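Fimbrial subunit type 1 (Actinomyces oris, PDB 3UXF) forms the shaft of type 1 fimbriae as the major pilin subunit, a secreted adhesion protein of the bacterial surface attached to the cell wall. Local coordinates at residues Q116-T119 and L125-F128; G362-D365 and K371-G374; H268-I273 and N333-T338; D213-A218 and A286-N291. All coordinates share one frame; numbering follows the deposited sequence.

Contact 1: residues Q116-T119 and L125-F128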
loop_
_atom_site.group_PDB
_atom_site.type_symbol
_atom_site.label_atom_id
_atom_site.label_comp_id
_atom_site.label_asym_id
_atom_site.label_seq_id
_atom_site.Cartn_x
_atom_site.Cartn_y
_atom_site.Cartn_z
ATOM N N GLN A 116 -28.618 19.371 -8.633
ATOM C CA GLN A 116 -27.690 19.715 -9.691
ATOM C C GLN A 116 -26.470 18.823 -9.551
ATOM O O GLN A 116 -26.159 18.386 -8.437
ATOM C CB GLN A 116 -27.235 21.171 -9.559
ATOM C CG GLN A 116 -28.303 22.181 -10.021
ATOM C CD GLN A 116 -28.618 22.056 -11.510
ATOM O OE1 GLN A 116 -27.740 21.789 -12.350
ATOM N NE2 GLN A 116 -29.875 22.261 -11.838
ATOM N N LYS A 117 -25.793 18.564 -10.665
ATOM C CA LYS A 117 -24.596 17.730 -10.670
ATOM C C LYS A 117 -23.471 18.358 -11.477
ATOM O O LYS A 117 -23.709 19.103 -12.424
ATOM C CB LYS A 117 -24.891 16.349 -11.260
ATOM C CG LYS A 117 -26.155 15.686 -10.772
ATOM C CD LYS A 117 -26.401 14.393 -11.536
ATOM C CE LYS A 117 -26.981 14.665 -12.917
ATOM N NZ LYS A 117 -25.998 14.435 -14.010
ATOM N N ILE A 118 -22.243 18.026 -11.099
ATOM C CA ILE A 118 -21.052 18.478 -11.801
ATOM C C ILE A 118 -19.959 17.428 -11.645
ATOM O O ILE A 118 -19.856 16.787 -10.605
ATOM C CB ILE A 118 -20.523 19.801 -11.241
ATOM C CG1 ILE A 118 -21.333 20.975 -11.782
ATOM C CG2 ILE A 118 -19.061 19.980 -11.604
ATOM C CD1 ILE A 118 -20.490 22.172 -12.129
ATOM N N THR A 119 -19.147 17.256 -12.682
ATOM C CA THR A 119 -18.043 16.305 -12.637
ATOM C C THR A 119 -16.728 17.068 -12.662
ATOM O O THR A 119 -16.576 18.019 -13.424
ATOM C CB THR A 119 -18.097 15.315 -13.807
ATOM O OG1 THR A 119 -19.295 14.537 -13.718
ATOM C CG2 THR A 119 -16.897 14.386 -13.768
ATOM N N LEU A 125 -11.865 20.408 -9.302
ATOM C CA LEU A 125 -12.972 21.259 -8.836
ATOM C C LEU A 125 -14.333 20.860 -9.362
ATOM O O LEU A 125 -14.503 20.643 -10.548
ATOM C CB LEU A 125 -12.713 22.709 -9.284
ATOM C CG LEU A 125 -11.426 23.369 -8.763
ATOM C CD1 LEU A 125 -11.412 24.851 -9.135
ATOM C CD2 LEU A 125 -11.260 23.235 -7.255
ATOM N N ALA A 126 -15.336 20.817 -8.490
ATOM C CA ALA A 126 -16.711 20.778 -8.951
ATOM C C ALA A 126 -17.289 22.173 -8.648
ATOM O O ALA A 126 -17.548 22.513 -7.485
ATOM C CB ALA A 126 -17.482 19.722 -8.219
ATOM N N SER A 127 -17.399 22.993 -9.690
ATOM C CA SER A 127 -17.719 24.403 -9.488
ATOM C C SER A 127 -19.156 24.673 -9.802
ATOM O O SER A 127 -19.490 24.918 -10.955
ATOM C CB SER A 127 -16.846 25.293 -10.373
ATOM O OG SER A 127 -15.497 25.174 -9.952
ATOM N N PHE A 128 -20.010 24.636 -8.789
ATOM C CA PHE A 128 -21.422 24.913 -9.023
ATOM C C PHE A 128 -21.638 26.416 -9.154
ATOM O O PHE A 128 -21.140 27.191 -8.341
ATOM C CB PHE A 128 -22.279 24.358 -7.879
ATOM C CG PHE A 128 -22.253 22.861 -7.802
ATOM C CD1 PHE A 128 -23.178 22.120 -8.480
ATOM C CD2 PHE A 128 -21.240 22.216 -7.098
ATOM C CE1 PHE A 128 -23.156 20.729 -8.442
ATOM C CE2 PHE A 128 -21.191 20.824 -7.049
ATOM C CZ PHE A 128 -22.138 20.077 -7.728
#

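Contact 2: residues G362-D365 and K371-G374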
loop_
_atom_site.group_PDB
_atom_site.type_symbol
_atom_site.label_atom_id
_atom_site.label_comp_id
_atom_site.label_asym_id
_atom_site.label_seq_id
_atom_site.Cartn_x
_atom_site.Cartn_y
_atom_site.Cartn_z
ATOM N N GLY A 362 44.196 -15.421 -8.336
ATOM C CA GLY A 362 45.292 -15.539 -7.398
ATOM C C GLY A 362 46.327 -14.465 -7.645
ATOM O O GLY A 362 46.333 -13.839 -8.699
ATOM N N THR A 363 47.198 -14.247 -6.668
ATOM C CA THR A 363 48.257 -13.253 -6.829
ATOM C C THR A 363 49.212 -13.615 -7.953
ATOM O O THR A 363 49.903 -12.734 -8.473
ATOM C CB THR A 363 49.040 -13.019 -5.537
ATOM O OG1 THR A 363 49.588 -14.254 -5.065
ATOM C CG2 THR A 363 48.136 -12.404 -4.477
ATOM N N ASP A 364 49.215 -14.893 -8.335
ATOM C CA ASP A 364 50.021 -15.400 -9.451
ATOM C C ASP A 364 49.419 -15.125 -10.837
ATOM O O ASP A 364 50.070 -15.325 -11.867
ATOM C CB ASP A 364 50.295 -16.896 -9.270
ATOM C CG ASP A 364 49.020 -17.726 -9.093
ATOM O OD1 ASP A 364 47.913 -17.135 -8.937
ATOM O OD2 ASP A 364 49.142 -18.972 -9.069
ATOM N N ASP A 365 48.181 -14.654 -10.860
ATOM C CA ASP A 365 47.508 -14.288 -12.092
ATOM C C ASP A 365 47.709 -15.275 -13.250
ATOM O O ASP A 365 48.180 -14.889 -14.339
ATOM C CB ASP A 365 48.014 -12.916 -12.517
ATOM C CG ASP A 365 47.251 -12.361 -13.685
ATOM O OD1 ASP A 365 46.009 -12.482 -13.697
ATOM O OD2 ASP A 365 47.920 -11.811 -14.585
ATOM N N LYS A 371 42.706 -23.294 -13.120
ATOM C CA LYS A 371 43.440 -23.533 -11.890
ATOM C C LYS A 371 42.729 -22.911 -10.668
ATOM O O LYS A 371 43.073 -23.217 -9.529
ATOM C CB LYS A 371 44.864 -22.967 -11.990
ATOM C CG LYS A 371 45.754 -23.701 -13.013
ATOM C CD LYS A 371 46.048 -25.122 -12.590
ATOM C CE LYS A 371 46.752 -25.905 -13.730
ATOM N NZ LYS A 371 46.819 -27.379 -13.454
ATOM N N TYR A 372 41.760 -22.038 -10.932
ATOM C CA TYR A 372 40.978 -21.405 -9.851
ATOM C C TYR A 372 39.607 -22.060 -9.677
ATOM O O TYR A 372 38.773 -21.571 -8.892
ATOM C CB TYR A 372 40.829 -19.908 -10.124
ATOM C CG TYR A 372 42.179 -19.221 -10.246
ATOM C CD1 TYR A 372 43.055 -19.202 -9.188
ATOM C CD2 TYR A 372 42.557 -18.610 -11.441
ATOM C CE1 TYR A 372 44.312 -18.600 -9.308
ATOM C CE2 TYR A 372 43.796 -17.996 -11.574
ATOM C CZ TYR A 372 44.658 -17.996 -10.502
ATOM O OH TYR A 372 45.883 -17.373 -10.571
ATOM N N ASN A 373 39.346 -23.156 -10.391
ATOM C CA ASN A 373 38.145 -23.958 -10.141
ATOM C C ASN A 373 38.255 -24.802 -8.885
ATOM O O ASN A 373 39.355 -25.112 -8.415
ATOM C CB ASN A 373 37.880 -24.874 -11.348
ATOM C CG ASN A 373 37.446 -24.108 -12.569
ATOM O OD1 ASN A 373 36.918 -22.984 -12.469
ATOM N ND2 ASN A 373 37.661 -24.710 -13.755
ATOM N N GLY A 374 37.104 -25.174 -8.324
ATOM C CA GLY A 374 37.048 -25.994 -7.142
ATOM C C GLY A 374 37.165 -25.247 -5.827
ATOM O O GLY A 374 37.217 -25.860 -4.775
#

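Contact 3: residues H268-I273 and N333-T338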
loop_
_atom_site.group_PDB
_atom_site.type_symbol
_atom_site.label_atom_id
_atom_site.label_comp_id
_atom_site.label_asym_id
_atom_site.label_seq_id
_atom_site.Cartn_x
_atom_site.Cartn_y
_atom_site.Cartn_z
ATOM N N HIS A 268 -0.595 -12.450 -13.990
ATOM C CA HIS A 268 -0.461 -12.548 -12.532
ATOM C C HIS A 268 -1.443 -13.598 -12.090
ATOM O O HIS A 268 -2.311 -14.019 -12.863
ATOM C CB HIS A 268 -0.924 -11.240 -11.895
ATOM C CG HIS A 268 -0.205 -10.046 -12.419
ATOM N ND1 HIS A 268 -0.654 -9.318 -13.499
ATOM C CD2 HIS A 268 0.923 -9.435 -11.989
ATOM C CE1 HIS A 268 0.171 -8.308 -13.712
ATOM N NE2 HIS A 268 1.133 -8.359 -12.812
ATOM N N ASN A 269 -1.348 -13.999 -10.831
ATOM C CA ASN A 269 -2.455 -14.701 -10.206
ATOM C C ASN A 269 -3.104 -13.793 -9.191
ATOM O O ASN A 269 -2.735 -12.614 -9.085
ATOM C CB ASN A 269 -1.987 -15.987 -9.544
ATOM C CG ASN A 269 -1.380 -16.933 -10.546
ATOM O OD1 ASN A 269 -1.895 -17.068 -11.647
ATOM N ND2 ASN A 269 -0.266 -17.575 -10.180
ATOM N N TRP A 270 -4.136 -14.319 -8.536
ATOM C CA TRP A 270 -5.035 -13.451 -7.780
ATOM C C TRP A 270 -5.490 -14.119 -6.494
ATOM O O TRP A 270 -5.742 -15.327 -6.451
ATOM C CB TRP A 270 -6.272 -13.108 -8.619
ATOM C CG TRP A 270 -5.942 -12.379 -9.837
ATOM C CD1 TRP A 270 -5.740 -12.917 -11.095
ATOM C CD2 TRP A 270 -5.769 -10.969 -9.970
ATOM N NE1 TRP A 270 -5.456 -11.917 -11.978
ATOM C CE2 TRP A 270 -5.465 -10.709 -11.327
ATOM C CE3 TRP A 270 -5.845 -9.886 -9.081
ATOM C CZ2 TRP A 270 -5.236 -9.423 -11.822
ATOM C CZ3 TRP A 270 -5.625 -8.594 -9.593
ATOM C CH2 TRP A 270 -5.318 -8.383 -10.947
ATOM N N ALA A 271 -5.550 -13.336 -5.401
ATOM C CA ALA A 271 -6.040 -13.855 -4.131
ATOM C C ALA A 271 -6.994 -12.821 -3.577
ATOM O O ALA A 271 -6.632 -11.654 -3.462
ATOM C CB ALA A 271 -4.892 -14.033 -3.157
ATOM N N THR A 272 -8.204 -13.238 -3.230
ATOM C CA THR A 272 -9.177 -12.329 -2.636
ATOM C C THR A 272 -9.531 -12.837 -1.245
ATOM O O THR A 272 -9.864 -14.027 -1.063
ATOM C CB THR A 272 -10.475 -12.318 -3.458
ATOM O OG1 THR A 272 -10.180 -11.850 -4.779
ATOM C CG2 THR A 272 -11.500 -11.362 -2.833
ATOM N N ILE A 273 -9.464 -11.945 -0.257
ATOM C CA ILE A 273 -10.052 -12.226 1.045
ATOM C C ILE A 273 -11.421 -11.571 1.025
ATOM O O ILE A 273 -11.534 -10.356 0.876
ATOM C CB ILE A 273 -9.183 -11.674 2.208
ATOM C CG1 ILE A 273 -7.853 -12.416 2.312
ATOM C CG2 ILE A 273 -9.958 -11.703 3.544
ATOM C CD1 ILE A 273 -7.943 -13.836 2.750
ATOM N N ASN A 333 -13.455 -15.400 -8.558
ATOM C CA ASN A 333 -13.316 -16.702 -9.162
ATOM C C ASN A 333 -13.066 -16.620 -10.650
ATOM O O ASN A 333 -12.700 -17.613 -11.255
ATOM C CB ASN A 333 -14.590 -17.524 -8.906
ATOM C CG ASN A 333 -14.603 -18.118 -7.535
ATOM O OD1 ASN A 333 -13.744 -18.933 -7.202
ATOM N ND2 ASN A 333 -15.547 -17.687 -6.704
ATOM N N ASN A 334 -13.269 -15.449 -11.240
ATOM C CA ASN A 334 -13.069 -15.266 -12.682
ATOM C C ASN A 334 -12.366 -13.975 -13.031
ATOM O O ASN A 334 -12.996 -13.033 -13.518
ATOM C CB ASN A 334 -14.412 -15.323 -13.427
ATOM C CG ASN A 334 -15.071 -16.657 -13.301
ATOM O OD1 ASN A 334 -14.529 -17.673 -13.765
ATOM N ND2 ASN A 334 -16.227 -16.691 -12.643
ATOM N N PRO A 335 -11.040 -13.922 -12.795
ATOM C CA PRO A 335 -10.336 -12.691 -13.144
ATOM C C PRO A 335 -10.221 -12.572 -14.634
ATOM O O PRO A 335 -9.998 -11.478 -15.088
ATOM C CB PRO A 335 -8.945 -12.865 -12.517
ATOM C CG PRO A 335 -8.815 -14.275 -12.208
ATOM C CD PRO A 335 -10.177 -14.914 -12.140
ATOM N N GLY A 336 -10.350 -13.678 -15.358
ATOM C CA GLY A 336 -10.228 -13.631 -16.801
ATOM C C GLY A 336 -8.899 -13.006 -17.169
ATOM O O GLY A 336 -7.861 -13.392 -16.627
ATOM N N THR A 337 -8.917 -12.050 -18.093
ATOM C CA THR A 337 -7.673 -11.463 -18.561
ATOM C C THR A 337 -7.318 -10.153 -17.849
ATOM O O THR A 337 -6.467 -9.413 -18.327
ATOM C CB THR A 337 -7.697 -11.244 -20.106
ATOM O OG1 THR A 337 -8.696 -10.279 -20.437
ATOM C CG2 THR A 337 -8.023 -12.549 -20.831
ATOM N N THR A 338 -7.941 -9.885 -16.694
ATOM C CA THR A 338 -7.638 -8.678 -15.906
ATOM C C THR A 338 -6.142 -8.552 -15.593
ATOM O O THR A 338 -5.477 -9.553 -15.307
ATOM C CB THR A 338 -8.389 -8.717 -14.550
ATOM O OG1 THR A 338 -9.797 -8.894 -14.785
ATOM C CG2 THR A 338 -8.162 -7.429 -13.741
HETATM O O HOH W 1 -2.870 -10.585 -15.026
HETATM O O HOH W 2 -5.854 -12.114 -15.042
#

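Contact 4: residues D213-A218 and A286-N291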
loop_
_atom_site.group_PDB
_atom_site.type_symbol
_atom_site.label_atom_id
_atom_site.label_comp_id
_atom_site.label_asym_id
_atom_site.label_seq_id
_atom_site.Cartn_x
_atom_site.Cartn_y
_atom_site.Cartn_z
ATOM N N ASP A 213 -24.139 2.802 9.838
ATOM C CA ASP A 213 -24.948 3.002 11.047
ATOM C C ASP A 213 -25.325 1.669 11.640
ATOM O O ASP A 213 -26.451 1.159 11.478
ATOM C CB ASP A 213 -26.203 3.838 10.730
ATOM C CG ASP A 213 -27.186 3.885 11.899
ATOM O OD1 ASP A 213 -26.750 3.775 13.075
ATOM O OD2 ASP A 213 -28.403 4.031 11.631
ATOM N N TYR A 214 -24.348 1.059 12.305
ATOM C CA TYR A 214 -24.538 -0.277 12.795
ATOM C C TYR A 214 -25.770 -0.426 13.718
ATOM O O TYR A 214 -26.573 -1.336 13.539
ATOM C CB TYR A 214 -23.236 -0.771 13.460
ATOM C CG TYR A 214 -23.382 -2.194 13.872
ATOM C CD1 TYR A 214 -23.152 -3.227 12.969
ATOM C CD2 TYR A 214 -23.800 -2.528 15.161
ATOM C CE1 TYR A 214 -23.324 -4.527 13.328
ATOM C CE2 TYR A 214 -23.994 -3.831 15.522
ATOM C CZ TYR A 214 -23.741 -4.836 14.617
ATOM O OH TYR A 214 -23.923 -6.137 14.939
ATOM N N PRO A 215 -25.928 0.483 14.689
ATOM C CA PRO A 215 -27.065 0.242 15.583
ATOM C C PRO A 215 -28.409 0.395 14.872
ATOM O O PRO A 215 -29.389 -0.250 15.266
ATOM C CB PRO A 215 -26.875 1.274 16.704
ATOM C CG PRO A 215 -25.796 2.171 16.303
ATOM C CD PRO A 215 -25.025 1.533 15.177
ATOM N N GLY A 216 -28.425 1.190 13.805
ATOM C CA GLY A 216 -29.611 1.359 12.972
ATOM C C GLY A 216 -29.952 0.193 12.054
ATOM O O GLY A 216 -31.026 0.140 11.440
ATOM N N GLY A 217 -29.030 -0.754 11.940
ATOM C CA GLY A 217 -29.291 -1.932 11.139
ATOM C C GLY A 217 -28.480 -1.975 9.860
ATOM O O GLY A 217 -28.556 -2.979 9.147
ATOM N N ALA A 218 -27.707 -0.918 9.610
ATOM C CA ALA A 218 -26.880 -0.807 8.398
ATOM C C ALA A 218 -25.705 -1.766 8.506
ATOM O O ALA A 218 -25.132 -1.929 9.574
ATOM C CB ALA A 218 -26.356 0.589 8.239
ATOM N N ALA A 286 -17.162 -3.035 14.484
ATOM C CA ALA A 286 -15.866 -2.613 14.998
ATOM C C ALA A 286 -15.553 -1.190 14.587
ATOM O O ALA A 286 -15.038 -0.401 15.382
ATOM C CB ALA A 286 -14.731 -3.598 14.530
ATOM N N ARG A 287 -15.840 -0.848 13.332
ATOM C CA ARG A 287 -15.527 0.471 12.845
ATOM C C ARG A 287 -16.471 1.505 13.486
ATOM O O ARG A 287 -16.031 2.600 13.814
ATOM C CB ARG A 287 -15.694 0.523 11.322
ATOM C CG ARG A 287 -15.505 1.909 10.707
ATOM C CD ARG A 287 -14.197 2.583 11.085
ATOM N NE ARG A 287 -14.177 3.955 10.571
ATOM C CZ ARG A 287 -14.715 4.982 11.227
ATOM N NH1 ARG A 287 -15.268 4.770 12.420
ATOM N NH2 ARG A 287 -14.698 6.216 10.718
ATOM N N TYR A 288 -17.744 1.159 13.600
ATOM C CA TYR A 288 -18.724 2.104 14.163
ATOM C C TYR A 288 -18.306 2.446 15.589
ATOM O O TYR A 288 -18.283 3.627 15.965
ATOM C CB TYR A 288 -20.129 1.508 14.160
ATOM C CG TYR A 288 -21.150 2.453 14.749
ATOM C CD1 TYR A 288 -21.604 3.531 14.014
ATOM C CD2 TYR A 288 -21.609 2.287 16.045
ATOM C CE1 TYR A 288 -22.537 4.434 14.559
ATOM C CE2 TYR A 288 -22.540 3.191 16.593
ATOM C CZ TYR A 288 -22.986 4.249 15.835
ATOM O OH TYR A 288 -23.899 5.153 16.358
ATOM N N ASN A 289 -17.933 1.422 16.365
ATOM C CA ASN A 289 -17.496 1.627 17.767
ATOM C C ASN A 289 -16.053 2.087 17.875
ATOM O O ASN A 289 -15.535 2.321 18.966
ATOM C CB ASN A 289 -17.587 0.337 18.589
ATOM C CG ASN A 289 -18.998 -0.173 18.768
ATOM O OD1 ASN A 289 -19.193 -1.374 19.013
ATOM N ND2 ASN A 289 -19.985 0.714 18.689
ATOM N N GLY A 290 -15.352 2.141 16.757
ATOM C CA GLY A 290 -13.949 2.460 16.835
ATOM C C GLY A 290 -13.667 3.812 16.257
ATOM O O GLY A 290 -14.296 4.807 16.610
ATOM N N ASN A 291 -12.720 3.871 15.341
ATOM C CA ASN A 291 -12.503 5.115 14.643
ATOM C C ASN A 291 -11.862 4.792 13.314
ATOM O O ASN A 291 -11.851 3.625 12.898
ATOM C CB ASN A 291 -11.616 6.038 15.477
ATOM C CG ASN A 291 -10.264 5.442 15.751
ATOM O OD1 ASN A 291 -9.784 4.631 14.980
ATOM N ND2 ASN A 291 -9.643 5.830 16.863
HETATM O O HOH W 3 -25.779 6.052 14.935
#

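Contact 1: residues Q116-T119 and L125-F128
One face of the Phe128 ring carries CG1 of Ile118, which sits 4.1 Å from the ring centroid and 24° off the ring normal. This is a CH-pi contact, displaced toward the CE1 and CD1 side of the ring. The carbonyl O of Gln116 approaches CE1 of Phe128 obliquely, at 3.8 Å. The contact belongs to the beta sandwich of the N-terminal pilin domain. It joins strand 116-119 of one sheet to strand 125-128 of the other.

The two strands run roughly antiparallel, at 147°, but share no hydrogen bond. Each bonds within its own sheet: Gln116 and Ile118 pair with strand 78-84, and Ala126 and Phe128 pair with strand 44-48. Across the 6.4 Å between the strand axes, side chains meet side chains and backbone.

Ile118 does most of the bridging, and its two branches divide the work. CG1 lies beside the backbone N (chi1 -80°) and goes to the ring. CG2 is anti to that N and drops onto Ala126, 3.7 Å from its CB. Phe128 reaches back across the gap, past Ile118 in the opposite direction, and its ring also touches Ile81 of the strand next to 116-119. From CG1 the isoleucine runs on away from the ring, and CD1 of Ile118 ends 3.1 Å from the carbonyl O of Ser127.

Contact 2: residues G362-D365 and K371-G374
Tyr372, Gly362 and Asp364 make this contact. The side chain of Tyr372 points at the turn 362-365. The ring comes up obliquely against the backbone of Gly362: CE1 of Tyr372 is 3.3 Å from N of Gly362. That N is also near the hydroxyl, but the angle is too poor for a hydrogen bond.

The hydroxyl bonds instead to Asp364. OH of Tyr372 donates to OD1 of Asp364 at 2.6 Å. OD1 lies at the edge of the phenol, in the plane of the ring. The carboxylate plane is turned 74° from the ring, and OH meets OD1 from above that plane, 48° out of it. The aspartate can do this because CG sits between its backbone N and carbonyl carbon (chi1 55°), which turns the carboxylate back toward Gly362 and the tyrosine. OD2 is held by the hydroxyl of Tyr456, so each carboxylate oxygen has a tyrosine partner. OH of Tyr372 also accepts from the backbone N of Leu366, so it gives one bond and takes one.

Residues 362-365 form a type I beta turn, closed by N of Asp365 to O of Gly362 at 3.0 Å.

The contact lies within the prealbumin-like domain. The turn starts at the last residue of strand 344-362, and the 3-10 segment at Tyr372 comes just before strand 376-385. The tyrosine thus ties the loop joining them back onto the strand it leaves, where its ring also touches Lys360 and Thr361.

Contact 3: residues H268-I273 and N333-T338
Trp270 lays one face of its indole against the ring of Pro335. CB of Pro335 stands over the five-membered ring, 3.8 Å from its centroid and 27° off the normal, a CH-pi contact. CB and CG of Pro335 are both 3.5 Å from CD1 of Trp270.

The contact packs the loop between strands 312-321 and 344-362 onto strand 269-275, which carries Trp270. CG of Trp270 lies beside the backbone N (chi1 -62°), which brings the indole over to Pro335 and Thr338. Its six-membered ring meets Thr338 at the edge: CZ2 is 3.5 Å from the carbonyl O of Thr338, which lies near the indole plane. CG2 of Thr338 also lies near CZ2 and CH2, the two side chains crossing at about a right angle.

The loop is held in shape by its own bonds. Residues 335-338 form a type II' beta turn, and Gly336 takes the positive phi of its first inner corner. O of Pro335 accepts two bonds, from N of Thr338 and from its OG1. The OG1 bond is short, 2.6 Å, and lies in the carbonyl plane. Outside the two segments, Trp330 meets the Trp270 ring with planes about 55° apart and also touches Pro335.

No direct hydrogen bond joins the segments. One water accepts from NE1 of Trp270 and donates to O of Gly336 and O of Thr338. A second bonds ND1 of His268 and donates to O of Thr338. The contact therefore pairs apolar packing with a water-bridged rim: the indole N-H of buried Trp270 gives its bond to a water, and O of Thr338 takes two.

Contact 4: residues D213-A218 and A286-N291
CD of Pro215 stands over one face of the Tyr288 ring. It sits 3.5 Å from the ring centroid and 19° off the normal, a close CH-pi contact. CG follows toward the phenol end, 3.5 Å from the hydroxyl O of Tyr288. The backbone N of Tyr214 lies over the same face, nearer the CD1 rim. At the root of the ring, CB of Tyr214 and CB of Tyr288 touch at 3.9 Å.

Tyr288 projects from helix 277-288 toward the loop 213-218. Its CG is anti to the backbone N (chi1 179°), which extends the ring out to the proline. Tyr214 starts toward the helix too, but its ring turns away. Its hydroxyl bonds Arg281, and its ring takes a cation-pi contact from Arg219.

A water joins the polar ends. It is 2.5 Å from OH of Tyr288 and donates to OD1 of Asp213. That same oxygen accepts from N of Gly216 at 3.2 Å, an Asx motif that pins the start of the loop. The loop itself is a type I beta turn over 214-217, closed by N of Gly217 to O of Tyr214. A further bond from N of Ala218 to O of Asp213 ties its ends together. These bonds shape the loop that carries Pro215.

The contact is at the surface. The loop runs between strands 201-208 and 224-229, which belong to different sheets, and it packs against the helix near Tyr288. Tyr214 also touches Ser284 and Glu285 of that helix.

In the fold
The contacts spread along an elongated chain. Contact 1 comes first and lies in the N-terminal pilin domain, while contact 2 comes last and lies in the prealbumin-like domain, with their centres 75 Å apart on opposite sides of the chain's centre. Contacts 3 and 4 fall between them in sequence. Their segments alternate along the chain, and strand 269-275 of contact 3 leads directly into helix 277-288 of contact 4. Their nearest atoms are still about 14 Å apart. Strand 344-362 runs from the sheet of contact 3 to the turn of contact 2. No two contacts touch: they mark separate points along an elongated multidomain pilin.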